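Periplasmic binding protein (Veillonella parvula, PDB 4MO9) probably captures a ferric siderophore or a related metal complex between its two lobes and delivers it to an ABC importer. Local coordinates at residues A[34-37]-A[38-41]; A[70-73]-A[74-78]; A[126-129]-A[130-134]; A[180-183]-A[184-188]; A[301-304]-A[305-309]. All coordinates share one frame; numbering follows the deposited sequence.

From the N terminus, interaction 1 closes the loop between the 22-25/31-34 hairpin and strand 41-42 of the parallel sheet. Interaction 2 leads from strand 67-69 through the short helix 73-77, beside the bound trimethylamine oxide. Interaction 3 ends helix 123-132, between strands 118-122 and 143-147 of the same sheet. Interaction 4 lies within helix 171-194, the long helix between the two sheets in sequence. Interaction 5 ends helix 303-306 ahead of strand 310-313 in the mixed sheet, its centre about 53 Å from that of interaction 1. All five are local and follow in series; none nests in, crosses or touches another.

Interaction 1 (A[34-37]-A[38-41]); sequences LKKP and AERV
The loop that carries the chain from the N-terminal beta hairpin (strands 22-25 and 31-34) into strand 41-42 of the parallel sheet is bridged on its outer side by Lys36 and Glu39. Lys36 NZ donates to Glu39 OE1 at 2.8 Å in a salt bridge, meeting that oxygen nearly along its C-O axis. In both side chains CG is tucked into the notch between N and C of the backbone (chi1 67° in Lys36, 66° in Glu39) and the rest runs extended, which lets two residues three apart in the loop bring their charged ends together on the exposed face. The methylene next to the ammonium follows, with Lys36 CE 3.5 Å from Glu39 OE1.

On the inner side, Leu34 and Ala38 are buried and make a looser apolar contact, Leu34 CD1 lying 4.4 Å from Ala38 CB. Leu34 also packs on Ile24 of the hairpin and Ala38 on Val118 of the parallel sheet, so this small pair spans the two elements. Just beyond, both carboxylate oxygens of Asp117 accept backbone amides, OD2 that of Glu39 and OD1 that of Arg40. A water ties Glu39 to the backbone as well: it donates to Pro37 O at 2.7 Å and, weakly, to Glu39 OE1 at 3.2 Å.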
loop_
_atom_site.group_PDB
_atom_site.type_symbol
_atom_site.label_atom_id
_atom_site.label_comp_id
_atom_site.label_asym_id
_atom_site.label_seq_id
_atom_site.Cartn_x
_atom_site.Cartn_y
_atom_site.Cartn_z
ATOM N N LEU A 34 21.362 -17.405 -4.686
ATOM C CA LEU A 34 20.871 -17.797 -6.005
ATOM C C LEU A 34 22.042 -18.081 -6.935
ATOM O O LEU A 34 23.073 -17.408 -6.859
ATOM C CB LEU A 34 20.005 -16.698 -6.617
ATOM C CG LEU A 34 18.755 -16.290 -5.835
ATOM C CD1 LEU A 34 18.077 -15.079 -6.471
ATOM C CD2 LEU A 34 17.785 -17.451 -5.763
ATOM N N LYS A 35 21.867 -19.051 -7.828
ATOM C CA LYS A 35 22.906 -19.418 -8.789
ATOM C C LYS A 35 23.066 -18.329 -9.858
ATOM O O LYS A 35 24.135 -18.160 -10.437
ATOM C CB LYS A 35 22.543 -20.744 -9.459
ATOM C CG LYS A 35 22.348 -21.912 -8.497
ATOM C CD LYS A 35 21.539 -23.048 -9.136
ATOM C CE LYS A 35 21.942 -23.302 -10.585
ATOM N NZ LYS A 35 21.262 -24.510 -11.160
ATOM N N LYS A 36 21.985 -17.592 -10.108
ATOM C CA LYS A 36 21.949 -16.581 -11.162
ATOM C C LYS A 36 20.730 -15.709 -10.881
ATOM O O LYS A 36 19.917 -16.068 -10.025
ATOM C CB LYS A 36 21.819 -17.258 -12.529
ATOM C CG LYS A 36 20.485 -17.960 -12.723
ATOM C CD LYS A 36 20.344 -18.579 -14.116
ATOM C CE LYS A 36 19.043 -19.383 -14.196
ATOM N NZ LYS A 36 18.607 -19.670 -15.596
ATOM N N PRO A 37 20.595 -14.562 -11.582
ATOM C CA PRO A 37 19.433 -13.704 -11.308
ATOM C C PRO A 37 18.103 -14.437 -11.501
ATOM O O PRO A 37 17.972 -15.229 -12.436
ATOM C CB PRO A 37 19.568 -12.599 -12.355
ATOM C CG PRO A 37 21.034 -12.490 -12.595
ATOM C CD PRO A 37 21.545 -13.916 -12.514
ATOM N N ALA A 38 17.140 -14.179 -10.619
ATOM C CA ALA A 38 15.823 -14.809 -10.690
ATOM C C ALA A 38 15.127 -14.469 -12.007
ATOM O O ALA A 38 15.145 -13.318 -12.448
ATOM C CB ALA A 38 14.977 -14.337 -9.532
ATOM N N GLU A 39 14.504 -15.456 -12.643
ATOM C CA GLU A 39 13.734 -15.157 -13.848
ATOM C C GLU A 39 12.468 -16.006 -13.922
ATOM O O GLU A 39 11.761 -16.005 -14.938
ATOM C CB GLU A 39 14.599 -15.299 -15.108
ATOM C CG GLU A 39 15.063 -16.704 -15.406
ATOM C CD GLU A 39 16.092 -16.762 -16.537
ATOM O OE1 GLU A 39 17.084 -17.506 -16.386
ATOM O OE2 GLU A 39 15.910 -16.078 -17.574
ATOM N N ARG A 40 12.185 -16.719 -12.831
ATOM C CA ARG A 40 10.946 -17.483 -12.702
ATOM C C ARG A 40 10.330 -17.286 -11.317
ATOM O O ARG A 40 10.240 -18.224 -10.507
ATOM C CB ARG A 40 11.185 -18.963 -13.018
ATOM C CG ARG A 40 11.599 -19.186 -14.461
ATOM C CD ARG A 40 11.758 -20.658 -14.793
ATOM N NE ARG A 40 10.466 -21.336 -14.853
ATOM C CZ ARG A 40 9.607 -21.219 -15.863
ATOM N NH1 ARG A 40 9.894 -20.436 -16.899
ATOM N NH2 ARG A 40 8.455 -21.876 -15.834
ATOM N N VAL A 41 9.901 -16.052 -11.054
ATOM C CA VAL A 41 9.352 -15.678 -9.758
ATOM C C VAL A 41 7.887 -16.133 -9.635
ATOM O O VAL A 41 7.142 -16.073 -10.618
ATOM C CB VAL A 41 9.443 -14.141 -9.575
ATOM C CG1 VAL A 41 8.837 -13.697 -8.240
ATOM C CG2 VAL A 41 10.903 -13.662 -9.697
HETATM O O HOH W 1 18.943 -15.401 -14.907
#

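Interaction 2 (A[70-73]-A[74-78]); sequences MDTS and LQDYR. With TMO (trimethylamine oxide), chain B.
Ser73 and Arg78 join the two ends of helix 73-77 and form part of the pocket that holds trimethylamine oxide, together with Trp45 and Ala48. Ser73 turns its OG opposite the backbone N (chi1 168°), where it accepts Arg78 NH1 at 2.9 Å with the serine oxygen slightly out of the guanidinium plane. The same hydroxyl is also hydrogen-bonded to Ser46 O, so it is held from two directions. Arg78 reaches it because its chain bends at chi3 (-90°), folding the guanidinium back along the helix with Tyr77 CB over one face.

At the N-terminal end, Thr72 occupies the N-cap position, yet its hydroxyl does no capping. Thr72 OG1 instead donates to Asp76 OD2 at 3.0 Å, arriving from above the carboxylate plane, while Thr72 O accepts Asp76 N at 2.9 Å. Gln75 doubles back through a bend at chi2 (89°) and gives Asp71 O a rather bent bond from NE2 at 3.2 Å; the same nitrogen lies 3.8 Å from CG of Met70, a selenomethionine. Asp71 itself points its carboxylate to Ser46. In the pocket, the ligand meets the arginine with a methyl group, TMO CAB lying 3.2 Å from Arg78 NH1.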
loop_
_atom_site.group_PDB
_atom_site.type_symbol
_atom_site.label_atom_id
_atom_site.label_comp_id
_atom_site.label_asym_id
_atom_site.label_seq_id
_atom_site.Cartn_x
_atom_site.Cartn_y
_atom_site.Cartn_z
HETATM N N MSE A 70 1.599 -16.094 -11.510
HETATM C CA MSE A 70 0.866 -14.875 -11.198
HETATM C C MSE A 70 -0.231 -15.188 -10.180
HETATM O O MSE A 70 -1.026 -16.110 -10.387
HETATM C CB MSE A 70 0.259 -14.324 -12.496
HETATM C CG MSE A 70 -0.841 -13.281 -12.325
HETATM SE SE MSE A 70 -0.192 -11.598 -11.559
HETATM C CE MSE A 70 1.068 -11.153 -12.932
ATOM N N ASP A 71 -0.265 -14.456 -9.070
ATOM C CA ASP A 71 -1.330 -14.644 -8.084
ATOM C C ASP A 71 -2.582 -13.911 -8.562
ATOM O O ASP A 71 -2.548 -13.229 -9.595
ATOM C CB ASP A 71 -0.916 -14.124 -6.706
ATOM C CG ASP A 71 -0.587 -12.644 -6.719
ATOM O OD1 ASP A 71 -0.075 -12.154 -7.749
ATOM O OD2 ASP A 71 -0.843 -11.959 -5.701
ATOM N N THR A 72 -3.682 -14.042 -7.820
ATOM C CA THR A 72 -4.958 -13.454 -8.240
ATOM C C THR A 72 -5.368 -12.256 -7.395
ATOM O O THR A 72 -6.508 -11.784 -7.484
ATOM C CB THR A 72 -6.103 -14.477 -8.179
ATOM O OG1 THR A 72 -6.334 -14.849 -6.819
ATOM C CG2 THR A 72 -5.748 -15.712 -8.967
ATOM N N SER A 73 -4.438 -11.776 -6.573
ATOM C CA SER A 73 -4.685 -10.633 -5.699
ATOM C C SER A 73 -5.201 -9.396 -6.456
ATOM O O SER A 73 -6.224 -8.804 -6.072
ATOM C CB SER A 73 -3.411 -10.318 -4.904
ATOM O OG SER A 73 -3.502 -9.071 -4.244
ATOM N N LEU A 74 -4.520 -9.017 -7.537
ATOM C CA LEU A 74 -4.953 -7.867 -8.332
ATOM C C LEU A 74 -6.320 -8.128 -8.952
ATOM O O LEU A 74 -7.253 -7.318 -8.793
ATOM C CB LEU A 74 -3.933 -7.520 -9.427
ATOM C CG LEU A 74 -2.535 -7.051 -8.997
ATOM C CD1 LEU A 74 -1.630 -6.871 -10.210
ATOM C CD2 LEU A 74 -2.609 -5.755 -8.207
ATOM N N GLN A 75 -6.447 -9.260 -9.645
ATOM C CA GLN A 75 -7.710 -9.631 -10.300
ATOM C C GLN A 75 -8.911 -9.612 -9.348
ATOM O O GLN A 75 -10.004 -9.174 -9.717
ATOM C CB GLN A 75 -7.598 -11.023 -10.936
ATOM C CG GLN A 75 -6.495 -11.178 -11.984
ATOM C CD GLN A 75 -5.144 -11.596 -11.401
ATOM O OE1 GLN A 75 -4.637 -10.990 -10.449
ATOM N NE2 GLN A 75 -4.559 -12.645 -11.977
ATOM N N ASP A 76 -8.705 -10.080 -8.120
ATOM C CA ASP A 76 -9.803 -10.260 -7.173
ATOM C C ASP A 76 -10.095 -9.035 -6.304
ATOM O O ASP A 76 -11.245 -8.772 -5.966
ATOM C CB ASP A 76 -9.539 -11.473 -6.273
ATOM C CG ASP A 76 -9.550 -12.787 -7.038
ATOM O OD1 ASP A 76 -9.979 -12.801 -8.214
ATOM O OD2 ASP A 76 -9.132 -13.810 -6.452
ATOM N N TYR A 77 -9.060 -8.287 -5.939
ATOM C CA TYR A 77 -9.211 -7.249 -4.923
ATOM C C TYR A 77 -8.830 -5.860 -5.408
ATOM O O TYR A 77 -9.061 -4.876 -4.713
ATOM C CB TYR A 77 -8.381 -7.602 -3.685
ATOM C CG TYR A 77 -8.746 -8.938 -3.087
ATOM C CD1 TYR A 77 -10.038 -9.186 -2.633
ATOM C CD2 TYR A 77 -7.799 -9.953 -2.973
ATOM C CE1 TYR A 77 -10.383 -10.405 -2.086
ATOM C CE2 TYR A 77 -8.133 -11.182 -2.420
ATOM C CZ TYR A 77 -9.428 -11.399 -1.978
ATOM O OH TYR A 77 -9.768 -12.615 -1.432
ATOM N N ARG A 78 -8.224 -5.790 -6.588
ATOM C CA ARG A 78 -7.805 -4.519 -7.161
ATOM C C ARG A 78 -8.041 -4.556 -8.669
ATOM O O ARG A 78 -7.133 -4.286 -9.458
ATOM C CB ARG A 78 -6.329 -4.253 -6.824
ATOM C CG ARG A 78 -6.091 -3.917 -5.348
ATOM C CD ARG A 78 -4.729 -4.357 -4.831
ATOM N NE ARG A 78 -4.748 -5.714 -4.286
ATOM C CZ ARG A 78 -5.100 -6.024 -3.037
ATOM N NH1 ARG A 78 -5.083 -7.289 -2.636
ATOM N NH2 ARG A 78 -5.473 -5.076 -2.189
HETATM C CAA TMO B . -5.693 -8.355 0.696
HETATM N NAC TMO B . -4.672 -9.411 0.737
HETATM C CAD TMO B . -5.323 -10.729 0.748
HETATM C CAB TMO B . -3.841 -9.332 -0.469
HETATM O OAE TMO B . -3.965 -9.262 1.766
#

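Interaction 3 (A[126-129]-A[130-134]); sequences KDQY and ESDAK
Glu130 N donates to Lys126 O at 2.8 Å, and two further helical bonds follow, Ser131 N to Asp127 O and Asp132 N to Gln128 O. The helix runs to Asp132, and its last turn is closed on Tyr129 O, which takes both Ala133 N at 2.9 Å and Lys134 N at 3.1 Å. Ala133 (phi -135°) has left helical geometry and stands at the N-cap of the next helix, 134-139. Both helices belong to the beta-alpha-beta crossover between the parallel neighbours 118-122 and 143-147, and Tyr129 faces the sheet, touching Ile119, Ile121 and Tyr146.

Its CG lies opposite the backbone N (chi1 173°), which swings the ring out from the helix to where Lys134 lies against it. Lys134 CA sits 4.0 Å above one face, offset toward the rim, and Lys134 CB comes within 3.6 Å of Tyr129 CE2; the phenol oxygen is hydrogen-bonded to Thr144. Replacing Tyr129 by alanine would probably open a gap beneath Lys134 and leave the Thr144 hydroxyl without this mate. On another side of the helix, Lys126 bends at its last torsion to bring NZ to 3.6 Å from Glu130 OE1, a long salt bridge, while Glu130 OE2 is hydrogen-bonded to Tyr146 OH.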
loop_
_atom_site.group_PDB
_atom_site.type_symbol
_atom_site.label_atom_id
_atom_site.label_comp_id
_atom_site.label_asym_id
_atom_site.label_seq_id
_atom_site.Cartn_x
_atom_site.Cartn_y
_atom_site.Cartn_z
ATOM N N LYS A 126 4.574 -14.639 6.472
ATOM C CA LYS A 126 5.632 -15.614 6.793
ATOM C C LYS A 126 5.184 -16.815 7.644
ATOM O O LYS A 126 5.495 -17.971 7.310
ATOM C CB LYS A 126 6.820 -14.900 7.466
ATOM C CG LYS A 126 7.952 -15.828 8.002
ATOM C CD LYS A 126 9.198 -14.992 8.321
ATOM C CE LYS A 126 10.310 -15.802 8.993
ATOM N NZ LYS A 126 9.950 -16.272 10.351
ATOM N N ASP A 127 4.463 -16.558 8.733
ATOM C CA ASP A 127 4.026 -17.651 9.599
ATOM C C ASP A 127 3.187 -18.667 8.834
ATOM O O ASP A 127 3.438 -19.878 8.906
ATOM C CB ASP A 127 3.253 -17.118 10.811
ATOM C CG ASP A 127 4.149 -16.394 11.798
ATOM O OD1 ASP A 127 5.354 -16.727 11.866
ATOM O OD2 ASP A 127 3.647 -15.498 12.509
ATOM N N GLN A 128 2.205 -18.179 8.086
ATOM C CA GLN A 128 1.349 -19.056 7.296
ATOM C C GLN A 128 2.167 -19.790 6.225
ATOM O O GLN A 128 1.989 -20.986 6.013
ATOM C CB GLN A 128 0.231 -18.257 6.635
ATOM C CG GLN A 128 -0.866 -19.123 6.068
ATOM C CD GLN A 128 -1.729 -19.728 7.157
ATOM O OE1 GLN A 128 -2.248 -20.842 7.019
ATOM N NE2 GLN A 128 -1.884 -18.997 8.253
ATOM N N TYR A 129 3.059 -19.065 5.556
ATOM C CA TYR A 129 3.883 -19.658 4.513
ATOM C C TYR A 129 4.713 -20.802 5.092
ATOM O O TYR A 129 4.718 -21.914 4.553
ATOM C CB TYR A 129 4.786 -18.588 3.892
ATOM C CG TYR A 129 5.811 -19.116 2.902
ATOM C CD1 TYR A 129 5.425 -19.571 1.644
ATOM C CD2 TYR A 129 7.167 -19.134 3.217
ATOM C CE1 TYR A 129 6.374 -20.051 0.727
ATOM C CE2 TYR A 129 8.113 -19.594 2.313
ATOM C CZ TYR A 129 7.712 -20.047 1.075
ATOM O OH TYR A 129 8.654 -20.500 0.181
ATOM N N GLU A 130 5.393 -20.539 6.204
ATOM C CA GLU A 130 6.260 -21.543 6.806
ATOM C C GLU A 130 5.472 -22.748 7.290
ATOM O O GLU A 130 5.977 -23.872 7.281
ATOM C CB GLU A 130 7.108 -20.936 7.931
ATOM C CG GLU A 130 7.960 -19.767 7.446
ATOM C CD GLU A 130 9.287 -19.620 8.171
ATOM O OE1 GLU A 130 9.299 -19.670 9.422
ATOM O OE2 GLU A 130 10.319 -19.435 7.476
ATOM N N SER A 131 4.223 -22.524 7.689
ATOM C CA SER A 131 3.398 -23.619 8.188
ATOM C C SER A 131 2.857 -24.489 7.054
ATOM O O SER A 131 2.774 -25.708 7.187
ATOM C CB SER A 131 2.231 -23.067 9.002
ATOM O OG SER A 131 1.533 -24.124 9.629
ATOM N N ASP A 132 2.486 -23.851 5.944
ATOM C CA ASP A 132 1.714 -24.518 4.890
ATOM C C ASP A 132 2.522 -25.037 3.695
ATOM O O ASP A 132 2.164 -26.063 3.133
ATOM C CB ASP A 132 0.622 -23.588 4.341
ATOM C CG ASP A 132 -0.585 -23.471 5.260
ATOM O OD1 ASP A 132 -0.701 -24.268 6.221
ATOM O OD2 ASP A 132 -1.432 -22.578 5.002
ATOM N N ALA A 133 3.580 -24.323 3.305
ATOM C CA ALA A 133 4.205 -24.529 1.992
ATOM C C ALA A 133 5.737 -24.587 1.966
ATOM O O ALA A 133 6.307 -25.274 1.115
ATOM C CB ALA A 133 3.721 -23.449 1.009
ATOM N N LYS A 134 6.398 -23.846 2.857
ATOM C CA LYS A 134 7.856 -23.674 2.781
ATOM C C LYS A 134 8.638 -24.988 2.729
ATOM O O LYS A 134 9.581 -25.094 1.958
ATOM C CB LYS A 134 8.397 -22.777 3.906
ATOM C CG LYS A 134 9.907 -22.476 3.757
ATOM C CD LYS A 134 10.419 -21.418 4.761
ATOM C CE LYS A 134 11.914 -21.097 4.528
ATOM N NZ LYS A 134 12.782 -22.317 4.575
#

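Interaction 4 (A[180-183]-A[184-188]); sequences FYTN and RVTRV
Phe180 receives the guanidinium of Arg184 flat on one ring face, one turn along helix 171-194. The planes are 13° apart and Arg184 CZ lies 3.6 Å from the centroid of the Phe180 ring, a cation-pi stack. In the guanidinium plane, NH1 of Arg184 also donates to Phe180 O at 3.1 Å, so ring and carbonyl together fix its rotation. An alanine in place of Arg184 is likely to bare this face of the Phe180 ring and deprive Phe180 O of its side-chain donor.

Tyr181 follows with a CH-pi contact, Val185 CG2 standing 3.8 Å from the centroid of the Tyr181 ring, over its face. Next, Thr182 O accepts two donors of Thr186 from opposite faces of its plane, OG1 at 2.8 Å and N at 3.1 Å; chi1 of Thr186 (62°) tucks the hydroxyl back against the preceding turn. Asn183 shares a water with Arg184, its ND2 and Arg184 NH1 each donating at 2.9 Å.

Around this part of helix 171-194, Phe180 packs on Thr347, Glu350 and Lys354 of helix 344-355. Tyr181 stacks on His157 and bonds through its hydroxyl to Asp323, lying between helices 154-168 and 324-334, while Thr182 and Thr186 rest on Leu154.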
loop_
_atom_site.group_PDB
_atom_site.type_symbol
_atom_site.label_atom_id
_atom_site.label_comp_id
_atom_site.label_asym_id
_atom_site.label_seq_id
_atom_site.Cartn_x
_atom_site.Cartn_y
_atom_site.Cartn_z
ATOM N N PHE A 180 14.957 7.313 -4.000
ATOM C CA PHE A 180 13.713 8.051 -4.255
ATOM C C PHE A 180 12.819 7.991 -3.025
ATOM O O PHE A 180 12.239 9.003 -2.596
ATOM C CB PHE A 180 12.973 7.433 -5.450
ATOM C CG PHE A 180 11.641 8.074 -5.752
ATOM C CD1 PHE A 180 11.535 9.038 -6.755
ATOM C CD2 PHE A 180 10.496 7.706 -5.054
ATOM C CE1 PHE A 180 10.298 9.633 -7.049
ATOM C CE2 PHE A 180 9.256 8.298 -5.344
ATOM C CZ PHE A 180 9.165 9.264 -6.341
ATOM N N TYR A 181 12.675 6.787 -2.482
ATOM C CA TYR A 181 11.825 6.554 -1.320
ATOM C C TYR A 181 12.406 7.248 -0.094
ATOM O O TYR A 181 11.675 7.919 0.669
ATOM C CB TYR A 181 11.715 5.053 -1.028
ATOM C CG TYR A 181 10.754 4.746 0.098
ATOM C CD1 TYR A 181 9.393 4.572 -0.154
ATOM C CD2 TYR A 181 11.197 4.646 1.414
ATOM C CE1 TYR A 181 8.499 4.305 0.876
ATOM C CE2 TYR A 181 10.315 4.370 2.452
ATOM C CZ TYR A 181 8.968 4.202 2.176
ATOM O OH TYR A 181 8.082 3.942 3.209
ATOM N N THR A 182 13.711 7.063 0.093
ATOM C CA THR A 182 14.423 7.582 1.256
ATOM C C THR A 182 14.449 9.108 1.287
ATOM O O THR A 182 14.244 9.691 2.368
ATOM C CB THR A 182 15.876 7.028 1.323
ATOM O OG1 THR A 182 15.831 5.595 1.339
ATOM C CG2 THR A 182 16.605 7.513 2.586
ATOM N N ASN A 183 14.725 9.759 0.145
ATOM C CA ASN A 183 14.722 11.227 0.083
ATOM C C ASN A 183 13.435 11.758 0.714
ATOM O O ASN A 183 13.450 12.713 1.491
ATOM C CB ASN A 183 14.771 11.772 -1.365
ATOM C CG ASN A 183 16.043 11.400 -2.126
ATOM O OD1 ASN A 183 17.069 11.031 -1.539
ATOM N ND2 ASN A 183 15.974 11.499 -3.462
ATOM N N ARG A 184 12.321 11.129 0.368
ATOM C CA ARG A 184 11.004 11.691 0.692
ATOM C C ARG A 184 10.538 11.360 2.100
ATOM O O ARG A 184 10.041 12.233 2.824
ATOM C CB ARG A 184 9.976 11.237 -0.345
ATOM C CG ARG A 184 10.234 11.877 -1.699
ATOM C CD ARG A 184 9.482 11.201 -2.814
ATOM N NE ARG A 184 9.559 12.018 -4.024
ATOM C CZ ARG A 184 10.626 12.066 -4.818
ATOM N NH1 ARG A 184 11.694 11.329 -4.540
ATOM N NH2 ARG A 184 10.621 12.844 -5.892
ATOM N N VAL A 185 10.711 10.108 2.505
ATOM C CA VAL A 185 10.252 9.715 3.828
ATOM C C VAL A 185 11.096 10.371 4.927
ATOM O O VAL A 185 10.550 10.807 5.949
ATOM C CB VAL A 185 10.166 8.195 3.969
ATOM C CG1 VAL A 185 9.922 7.789 5.421
ATOM C CG2 VAL A 185 9.047 7.675 3.084
ATOM N N THR A 186 12.410 10.497 4.709
ATOM C CA THR A 186 13.257 11.153 5.711
ATOM C C THR A 186 12.959 12.637 5.857
ATOM O O THR A 186 13.022 13.160 6.971
ATOM C CB THR A 186 14.781 10.939 5.477
ATOM O OG1 THR A 186 15.165 11.509 4.217
ATOM C CG2 THR A 186 15.123 9.451 5.512
ATOM N N ARG A 187 12.655 13.327 4.753
ATOM C CA ARG A 187 12.263 14.735 4.832
ATOM C C ARG A 187 11.043 14.863 5.742
ATOM O O ARG A 187 11.014 15.713 6.641
ATOM C CB ARG A 187 11.935 15.311 3.441
ATOM C CG ARG A 187 11.502 16.779 3.451
ATOM C CD ARG A 187 11.098 17.295 2.056
ATOM N NE ARG A 187 12.244 17.408 1.151
ATOM C CZ ARG A 187 12.536 16.533 0.188
ATOM N NH1 ARG A 187 11.764 15.466 -0.017
ATOM N NH2 ARG A 187 13.613 16.728 -0.573
ATOM N N VAL A 188 10.049 14.012 5.515
ATOM C CA VAL A 188 8.834 13.998 6.338
ATOM C C VAL A 188 9.124 13.687 7.808
ATOM O O VAL A 188 8.754 14.469 8.697
ATOM C CB VAL A 188 7.790 12.988 5.807
ATOM C CG1 VAL A 188 6.644 12.812 6.815
ATOM C CG2 VAL A 188 7.242 13.433 4.448
HETATM O O HOH W 2 14.318 11.398 -5.799
#

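Interaction 5 (A[301-304]-A[305-309])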
loop_
_atom_site.group_PDB
_atom_site.type_symbol
_atom_site.label_atom_id
_atom_site.label_comp_id
_atom_site.label_asym_id
_atom_site.label_seq_id
_atom_site.Cartn_x
_atom_site.Cartn_y
_atom_site.Cartn_z
ATOM N N ASP A 301 -22.377 19.446 11.530
ATOM C CA ASP A 301 -22.017 20.358 12.611
ATOM C C ASP A 301 -20.622 20.065 13.147
ATOM O O ASP A 301 -20.173 20.703 14.099
ATOM C CB ASP A 301 -23.020 20.234 13.757
ATOM C CG ASP A 301 -24.423 20.636 13.352
ATOM O OD1 ASP A 301 -24.574 21.631 12.612
ATOM O OD2 ASP A 301 -25.380 19.955 13.783
ATOM N N LEU A 302 -19.948 19.085 12.555
ATOM C CA LEU A 302 -18.592 18.738 12.984
ATOM C C LEU A 302 -17.591 19.829 12.619
ATOM O O LEU A 302 -17.614 20.364 11.503
ATOM C CB LEU A 302 -18.136 17.401 12.379
ATOM C CG LEU A 302 -18.693 16.132 13.029
ATOM C CD1 LEU A 302 -18.191 14.873 12.329
ATOM C CD2 LEU A 302 -18.345 16.093 14.504
ATOM N N LYS A 303 -16.717 20.151 13.567
ATOM C CA LYS A 303 -15.631 21.091 13.346
ATOM C C LYS A 303 -14.858 20.755 12.059
ATOM O O LYS A 303 -14.538 21.648 11.272
ATOM C CB LYS A 303 -14.702 21.074 14.563
ATOM C CG LYS A 303 -13.480 21.967 14.459
ATOM C CD LYS A 303 -12.730 22.039 15.789
ATOM C CE LYS A 303 -12.050 20.724 16.125
ATOM N NZ LYS A 303 -11.199 20.832 17.345
ATOM N N ALA A 304 -14.582 19.472 11.828
ATOM C CA ALA A 304 -13.841 19.073 10.634
ATOM C C ALA A 304 -14.594 19.387 9.335
ATOM O O ALA A 304 -13.977 19.742 8.323
ATOM C CB ALA A 304 -13.460 17.595 10.696
ATOM N N VAL A 305 -15.917 19.252 9.360
ATOM C CA VAL A 305 -16.718 19.504 8.168
ATOM C C VAL A 305 -16.857 21.006 7.926
ATOM O O VAL A 305 -16.620 21.490 6.813
ATOM C CB VAL A 305 -18.098 18.811 8.254
ATOM C CG1 VAL A 305 -18.990 19.240 7.102
ATOM C CG2 VAL A 305 -17.920 17.292 8.247
ATOM N N GLU A 306 -17.219 21.733 8.983
ATOM C CA GLU A 306 -17.330 23.187 8.936
ATOM C C GLU A 306 -16.065 23.875 8.417
ATOM O O GLU A 306 -16.152 24.800 7.604
ATOM C CB GLU A 306 -17.682 23.735 10.322
ATOM C CG GLU A 306 -19.153 23.674 10.644
ATOM C CD GLU A 306 -19.444 23.998 12.102
ATOM O OE1 GLU A 306 -18.478 24.164 12.885
ATOM O OE2 GLU A 306 -20.633 24.064 12.463
ATOM N N ASN A 307 -14.903 23.436 8.896
ATOM C CA ASN A 307 -13.630 24.060 8.527
ATOM C C ASN A 307 -13.020 23.483 7.257
ATOM O O ASN A 307 -11.894 23.825 6.906
ATOM C CB ASN A 307 -12.602 23.940 9.662
ATOM C CG ASN A 307 -13.074 24.583 10.950
ATOM O OD1 ASN A 307 -13.897 25.497 10.935
ATOM N ND2 ASN A 307 -12.552 24.103 12.076
ATOM N N LYS A 308 -13.765 22.610 6.585
ATOM C CA LYS A 308 -13.292 21.962 5.368
ATOM C C LYS A 308 -11.974 21.251 5.658
ATOM O O LYS A 308 -10.963 21.499 4.998
ATOM C CB LYS A 308 -13.134 22.976 4.226
ATOM C CG LYS A 308 -14.430 23.748 3.883
ATOM C CD LYS A 308 -15.469 22.840 3.221
ATOM C CE LYS A 308 -16.727 23.610 2.815
ATOM N NZ LYS A 308 -17.610 22.796 1.924
ATOM N N GLN A 309 -11.984 20.391 6.671
ATOM C CA GLN A 309 -10.814 19.585 6.989
ATOM C C GLN A 309 -11.146 18.110 6.799
ATOM O O GLN A 309 -10.800 17.265 7.636
ATOM C CB GLN A 309 -10.326 19.866 8.413
ATOM C CG GLN A 309 -9.803 21.288 8.602
ATOM C CD GLN A 309 -8.533 21.546 7.812
ATOM O OE1 GLN A 309 -7.700 20.657 7.647
ATOM N NE2 GLN A 309 -8.380 22.770 7.320
#
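Ala304 and Gln309 make the tight part of this contact: Gln309 N donates to Ala304 O at 2.7 Å with an almost straight bond (163°), its donor nearly in line with the carbonyl. At the other end of the short helix, Leu302 O accepts Glu306 N at 2.9 Å, straighter still, and a weak bond from Val305 N. Leu302 is buried, with CB 4.1 Å from Val305 CG2, and it packs with Ala304 on Ile260 of strand 259-263.

The solvent side has fewer bonds: although Asn307 ND2 comes to 3.3 Å from Lys303 CG, its amide is badly angled for Lys303 O, which takes Asn307 N instead; the ammonium of Lys303 goes to Asp258 in a salt bridge. Glu306 extends past the helix start, and its OE2 lies 4.6 Å from Asp301 OD1, two like charges that probably disfavour a closer approach.

Lys308 turns the chain with a positive phi (56°), and Lys308 N donates to Val305 O at 3.1 Å, inside the wider loop closed by the Gln309 N to Ala304 O bond. These paired bonds define a Schellman motif, which here terminates helix 303-306 and releases the chain into strand 310-313 of the mixed sheet.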